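Local coordinates for protein type IV pilus biogenesis factor PilY1 (Pseudomonas aeruginosa, PDB 3HX6) that takes part in type IV pilus assembly, calcium-dependent twitching motility and adhesion to host cells, and is here represented by its C-terminal domain, at residues Asn73-Phe77 with Ala150-Val154; Arg84-Tyr89 with Val171-Ile177. The protein carries 3 engineered substitutions. All coordinates share one frame; numbering follows the deposited sequence.

Contact 1: residues Asn73-Phe77 with Ala150-Val154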
loop_
_atom_site.group_PDB
_atom_site.type_symbol
_atom_site.label_atom_id
_atom_site.label_comp_id
_atom_site.label_asym_id
_atom_site.label_seq_id
_atom_site.Cartn_x
_atom_site.Cartn_y
_atom_site.Cartn_z
ATOM N N ASN A 73 6.066 20.901 13.006
ATOM C CA ASN A 73 6.044 20.710 11.561
ATOM C C ASN A 73 6.177 19.214 11.293
ATOM O O ASN A 73 7.285 18.686 11.234
ATOM C CB ASN A 73 7.204 21.454 10.896
ATOM C CG ASN A 73 7.012 21.598 9.405
ATOM O OD1 ASN A 73 6.616 20.650 8.723
ATOM N ND2 ASN A 73 7.290 22.787 8.883
ATOM N N TYR A 74 5.052 18.527 11.126
ATOM C CA TYR A 74 5.107 17.089 10.906
ATOM C C TYR A 74 5.727 16.697 9.572
ATOM O O TYR A 74 6.430 15.691 9.491
ATOM C CB TYR A 74 3.715 16.462 11.021
ATOM C CG TYR A 74 3.763 14.970 11.288
ATOM C CD1 TYR A 74 4.190 14.477 12.525
ATOM C CD2 TYR A 74 3.415 14.048 10.298
ATOM C CE1 TYR A 74 4.273 13.105 12.769
ATOM C CE2 TYR A 74 3.497 12.671 10.532
ATOM C CZ TYR A 74 3.928 12.209 11.772
ATOM O OH TYR A 74 4.027 10.852 12.006
ATOM N N SER A 75 5.476 17.480 8.526
ATOM C CA SER A 75 6.032 17.160 7.214
ATOM C C SER A 75 7.555 17.049 7.263
ATOM O O SER A 75 8.129 16.151 6.650
ATOM C CB SER A 75 5.628 18.210 6.176
ATOM O OG SER A 75 6.254 19.448 6.449
ATOM N N THR A 76 8.210 17.951 7.992
ATOM C CA THR A 76 9.666 17.905 8.095
ATOM C C THR A 76 10.098 16.715 8.953
ATOM O O THR A 76 11.169 16.143 8.748
ATOM C CB THR A 76 10.252 19.209 8.689
ATOM O OG1 THR A 76 9.695 19.447 9.983
ATOM C CG2 THR A 76 9.939 20.395 7.786
ATOM N N PHE A 77 9.261 16.344 9.917
ATOM C CA PHE A 77 9.565 15.202 10.768
ATOM C C PHE A 77 9.418 13.946 9.926
ATOM O O PHE A 77 10.255 13.052 9.974
ATOM C CB PHE A 77 8.589 15.119 11.938
ATOM C CG PHE A 77 8.808 13.919 12.821
ATOM C CD1 PHE A 77 9.834 13.907 13.756
ATOM C CD2 PHE A 77 7.991 12.800 12.710
ATOM C CE1 PHE A 77 10.040 12.798 14.576
ATOM C CE2 PHE A 77 8.190 11.689 13.522
ATOM C CZ PHE A 77 9.218 11.691 14.454
ATOM N N ALA A 150 8.524 19.325 19.992
ATOM C CA ALA A 150 8.859 18.616 18.765
ATOM C C ALA A 150 8.242 17.227 18.677
ATOM O O ALA A 150 7.755 16.676 19.667
ATOM C CB ALA A 150 10.374 18.512 18.631
ATOM N N TRP A 151 8.259 16.671 17.473
ATOM C CA TRP A 151 7.745 15.334 17.251
ATOM C C TRP A 151 8.840 14.343 17.604
ATOM O O TRP A 151 10.019 14.612 17.388
ATOM C CB TRP A 151 7.327 15.151 15.792
ATOM C CG TRP A 151 6.035 15.816 15.483
ATOM C CD1 TRP A 151 5.856 17.043 14.923
ATOM C CD2 TRP A 151 4.732 15.307 15.771
ATOM N NE1 TRP A 151 4.516 17.335 14.843
ATOM C CE2 TRP A 151 3.803 16.285 15.359
ATOM C CE3 TRP A 151 4.258 14.118 16.343
ATOM C CZ2 TRP A 151 2.421 16.115 15.499
ATOM C CZ3 TRP A 151 2.878 13.947 16.484
ATOM C CH2 TRP A 151 1.980 14.942 16.063
ATOM N N HIS A 152 8.439 13.206 18.161
ATOM C CA HIS A 152 9.366 12.149 18.552
ATOM C C HIS A 152 8.661 10.842 18.271
ATOM O O HIS A 152 7.437 10.814 18.093
ATOM C CB HIS A 152 9.639 12.163 20.059
ATOM C CG HIS A 152 10.087 13.484 20.593
ATOM N ND1 HIS A 152 11.417 13.813 20.742
ATOM C CD2 HIS A 152 9.381 14.558 21.018
ATOM C CE1 HIS A 152 11.510 15.034 21.237
ATOM N NE2 HIS A 152 10.290 15.509 21.413
ATOM N N THR A 153 9.433 9.765 18.224
ATOM C CA THR A 153 8.859 8.442 18.065
ATOM C C THR A 153 9.184 7.844 19.421
ATOM O O THR A 153 10.346 7.821 19.841
ATOM C CB THR A 153 9.529 7.614 16.961
ATOM O OG1 THR A 153 9.303 8.235 15.689
ATOM C CG2 THR A 153 8.931 6.213 16.937
ATOM N N VAL A 154 8.157 7.400 20.129
ATOM C CA VAL A 154 8.369 6.845 21.452
ATOM C C VAL A 154 8.033 5.363 21.502
ATOM O O VAL A 154 7.347 4.840 20.630
ATOM C CB VAL A 154 7.512 7.597 22.503
ATOM C CG1 VAL A 154 6.027 7.295 22.284
ATOM C CG2 VAL A 154 7.931 7.199 23.903
#

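Contact 2: residues Arg84-Tyr89 with Val171-Ile177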
loop_
_atom_site.group_PDB
_atom_site.type_symbol
_atom_site.label_atom_id
_atom_site.label_comp_id
_atom_site.label_asym_id
_atom_site.label_seq_id
_atom_site.Cartn_x
_atom_site.Cartn_y
_atom_site.Cartn_z
ATOM N N ARG A 84 15.184 7.083 8.049
ATOM C CA ARG A 84 15.539 6.511 9.344
ATOM C C ARG A 84 15.793 5.009 9.247
ATOM O O ARG A 84 15.036 4.279 8.604
ATOM C CB ARG A 84 14.434 6.780 10.372
ATOM C CG ARG A 84 14.684 6.134 11.732
ATOM C CD ARG A 84 13.727 6.661 12.788
ATOM N NE ARG A 84 12.326 6.499 12.412
ATOM C CZ ARG A 84 11.309 6.958 13.134
ATOM N NH1 ARG A 84 11.544 7.602 14.266
ATOM N NH2 ARG A 84 10.062 6.780 12.724
ATOM N N ALA A 85 16.863 4.553 9.891
ATOM C CA ALA A 85 17.211 3.136 9.876
ATOM C C ALA A 85 16.155 2.339 10.638
ATOM O O ALA A 85 15.995 2.504 11.845
ATOM C CB ALA A 85 18.585 2.923 10.501
ATOM N N PRO A 86 15.419 1.467 9.935
ATOM C CA PRO A 86 14.371 0.638 10.537
ATOM C C PRO A 86 14.835 -0.192 11.735
ATOM O O PRO A 86 15.959 -0.696 11.765
ATOM C CB PRO A 86 13.917 -0.235 9.372
ATOM C CG PRO A 86 14.110 0.669 8.192
ATOM C CD PRO A 86 15.466 1.269 8.475
ATOM N N ARG A 87 13.951 -0.327 12.718
ATOM C CA ARG A 87 14.238 -1.092 13.924
ATOM C C ARG A 87 12.966 -1.762 14.421
ATOM O O ARG A 87 11.877 -1.198 14.328
ATOM C CB ARG A 87 14.787 -0.180 15.023
ATOM C CG ARG A 87 16.212 0.302 14.804
ATOM C CD ARG A 87 17.211 -0.829 15.001
ATOM N NE ARG A 87 18.592 -0.367 14.893
ATOM C CZ ARG A 87 19.158 0.065 13.770
ATOM N NH1 ARG A 87 18.463 0.098 12.640
ATOM N NH2 ARG A 87 20.421 0.470 13.777
ATOM N N VAL A 88 13.107 -2.977 14.934
ATOM C CA VAL A 88 11.972 -3.708 15.472
ATOM C C VAL A 88 12.326 -4.082 16.899
ATOM O O VAL A 88 13.298 -4.793 17.148
ATOM C CB VAL A 88 11.664 -4.983 14.661
ATOM C CG1 VAL A 88 10.607 -5.818 15.373
ATOM C CG2 VAL A 88 11.169 -4.600 13.270
ATOM N N TYR A 89 11.539 -3.576 17.837
ATOM C CA TYR A 89 11.775 -3.843 19.238
ATOM C C TYR A 89 10.872 -4.969 19.709
ATOM O O TYR A 89 9.660 -4.946 19.495
ATOM C CB TYR A 89 11.547 -2.564 20.045
ATOM C CG TYR A 89 12.408 -1.419 19.555
ATOM C CD1 TYR A 89 12.057 -0.691 18.415
ATOM C CD2 TYR A 89 13.609 -1.107 20.189
ATOM C CE1 TYR A 89 12.885 0.312 17.919
ATOM C CE2 TYR A 89 14.446 -0.105 19.696
ATOM C CZ TYR A 89 14.078 0.596 18.563
ATOM O OH TYR A 89 14.916 1.565 18.063
ATOM N N VAL A 171 12.611 6.749 20.933
ATOM C CA VAL A 171 13.238 5.927 19.915
ATOM C C VAL A 171 13.302 6.600 18.535
ATOM O O VAL A 171 13.477 5.945 17.506
ATOM C CB VAL A 171 12.491 4.565 19.860
ATOM C CG1 VAL A 171 11.562 4.493 18.655
ATOM C CG2 VAL A 171 13.487 3.437 19.895
ATOM N N THR A 172 13.177 7.922 18.525
ATOM C CA THR A 172 13.220 8.694 17.288
ATOM C C THR A 172 14.521 8.435 16.528
ATOM O O THR A 172 14.520 8.281 15.309
ATOM C CB THR A 172 13.117 10.199 17.578
ATOM O OG1 THR A 172 12.015 10.436 18.463
ATOM C CG2 THR A 172 12.914 10.978 16.286
ATOM N N ASP A 173 15.630 8.394 17.258
ATOM C CA ASP A 173 16.937 8.147 16.655
ATOM C C ASP A 173 17.491 6.828 17.191
ATOM O O ASP A 173 17.978 6.762 18.321
ATOM C CB ASP A 173 17.891 9.306 16.979
ATOM C CG ASP A 173 19.291 9.106 16.396
ATOM O OD1 ASP A 173 19.446 8.339 15.421
ATOM O OD2 ASP A 173 20.239 9.737 16.914
ATOM N N PRO A 174 17.416 5.760 16.383
ATOM C CA PRO A 174 17.911 4.439 16.790
ATOM C C PRO A 174 19.354 4.462 17.283
ATOM O O PRO A 174 19.737 3.677 18.152
ATOM C CB PRO A 174 17.734 3.595 15.526
ATOM C CG PRO A 174 17.850 4.603 14.423
ATOM C CD PRO A 174 17.039 5.757 14.958
ATOM N N ALA A 175 20.146 5.372 16.730
ATOM C CA ALA A 175 21.544 5.496 17.111
ATOM C C ALA A 175 21.671 6.248 18.429
ATOM O O ALA A 175 22.752 6.320 19.012
ATOM C CB ALA A 175 22.320 6.219 16.017
ATOM N N ASN A 176 20.564 6.810 18.901
ATOM C CA ASN A 176 20.588 7.548 20.154
ATOM C C ASN A 176 19.271 7.442 20.903
ATOM O O ASN A 176 18.510 8.406 20.991
ATOM C CB ASN A 176 20.927 9.015 19.898
ATOM C CG ASN A 176 21.084 9.805 21.179
ATOM O OD1 ASN A 176 21.853 9.428 22.066
ATOM N ND2 ASN A 176 20.357 10.911 21.282
ATOM N N ILE A 177 19.012 6.255 21.443
ATOM C CA ILE A 177 17.802 5.990 22.204
ATOM C C ILE A 177 17.963 6.552 23.610
ATOM O O ILE A 177 18.992 6.341 24.256
ATOM C CB ILE A 177 17.541 4.476 22.284
ATOM C CG1 ILE A 177 17.304 3.935 20.875
ATOM C CG2 ILE A 177 16.354 4.186 23.202
ATOM C CD1 ILE A 177 17.109 2.443 20.812
HETATM O O HOH W 1 13.889 3.371 16.423
#

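Contact 1: residues Asn73-Phe77 with Ala150-Val154
An aromatic cluster of Y74, F77 and W151 joins the first turn of helix 74-82 to the start of strand 150-158, the second strand of a four-stranded antiparallel sheet. Y74 and W151 form a T-shaped (edge-to-face) pair. The tyrosine presents its CD1-CE1 edge to one face of the indole, CD1 lying over the middle of the bicyclic ring and 3.4 Å from W151 CE2, with the Y74 ring and the six-membered ring of W151 inclined at 75°. CG is anti to the backbone N (chi1 -160°), which carries the ring edge onto the indole face; the hydroxyl reaches D144 and the backbone N of Y60, so a buried polar tip has partners while its edge packs on carbon.

F77 meets the same tryptophan nearer the strand backbone. W151 CB sits over one face of the phenyl ring in a CH-pi contact, 3.6 Å from the centroid, while F77 CE1 comes within 3.3 Å of W151 O. The planes of the F77 ring and the five-membered ring of W151 are 41° apart. At the far rim, F77 CZ meets T153 OG1 at 3.7 Å, the hydroxyl lying near the ring plane; that oxygen's stronger partners are R84 and D144.

The helix start is held by N73, an N-cap residue. Its OD1 accepts from T76 N at 3.2 Å and from S75 OG at 2.6 Å, the latter in the carbonyl plane. No hydrogen bond links the two segments, and tryptophan suits its place because the indole face takes the Y74 edge while CB packs on the face of F77. The arrangement is a capped helix packed by its aromatic side chains on a blade-like antiparallel sheet of the PilY1 beta-propeller domain.

Contact 2: residues Arg84-Tyr89 with Val171-Ile177
R84, in the loop before strand 87-91, meets T172 and P174 in the loop that follows strand 165-170, and its side chain can be followed atom by atom. CB points toward the opposite loop. A chi1 of 176° sets CG across the CA-CB bond from the backbone N, where it packs 4.0 Å from P174 CD. CD then passes close to T172 O. A bend at chi3 (56°) turns the guanidinium so that NH1 returns to the same carbonyl, giving a hydrogen bond of 3.2 Å from R84 NH1 to T172 O. The oxygen lies in the guanidinium plane and the N-H is nearly straight (174°), yet it reaches the carbonyl from the side, slightly off the carbonyl plane. NE is taken by G56 O, which helps to fix the rotation of the planar group; arginine suits a buried place where several oxygens converge.

P174 packs its compact ring against R84, A85 and R87. Its CG lies 3.8 Å from A85 O, and its CB lies 3.7 Å from R87 CG and over one face of the R87 guanidinium, toward its rim. R87 itself folds back, its NH1 donating to P86 O at 2.8 Å.

Further along the strand, the hydroxyl of Y89 reaches the loop. A water lies 2.6 Å from Y89 OH and donates to V171 O, bridging the two segments, while I177 CD1 sits at the edge of the ring, 3.6 Å from Y89 OH. A tyrosine can thus pack with its ring and still reach a polar partner.

Y89 and R84 both also touch V55 of strand 54-55, which pairs with strand 87-91. T172 rests on F77 and Q81 of helix 74-82 and on H152 of strand 150-158. Loop 171-177, a connection within the sheet of strand 150-158, therefore meets both that helix and the sheet of strands 54-55 and 87-91.

How the contacts relate
Contacts 1 and 2 alternate along the chain and join the same two parts of the propeller domain: helix 74-82 and the strand that follows it on one side, the sheet holding strand 150-158 and its loop 171-177 on the other. Both are partly buried, each having three buried residues among those that touch. They meet directly through T153 of contact 1, whose N lies 2.7 Å from T172 OG1 of contact 2. Their chemistry differs: contact 1, where helix meets strand, relies on aromatic rings, whereas contact 2, between a loop-and-strand segment and a loop, combines proline packing with an arginine-carbonyl bond and a bridging water.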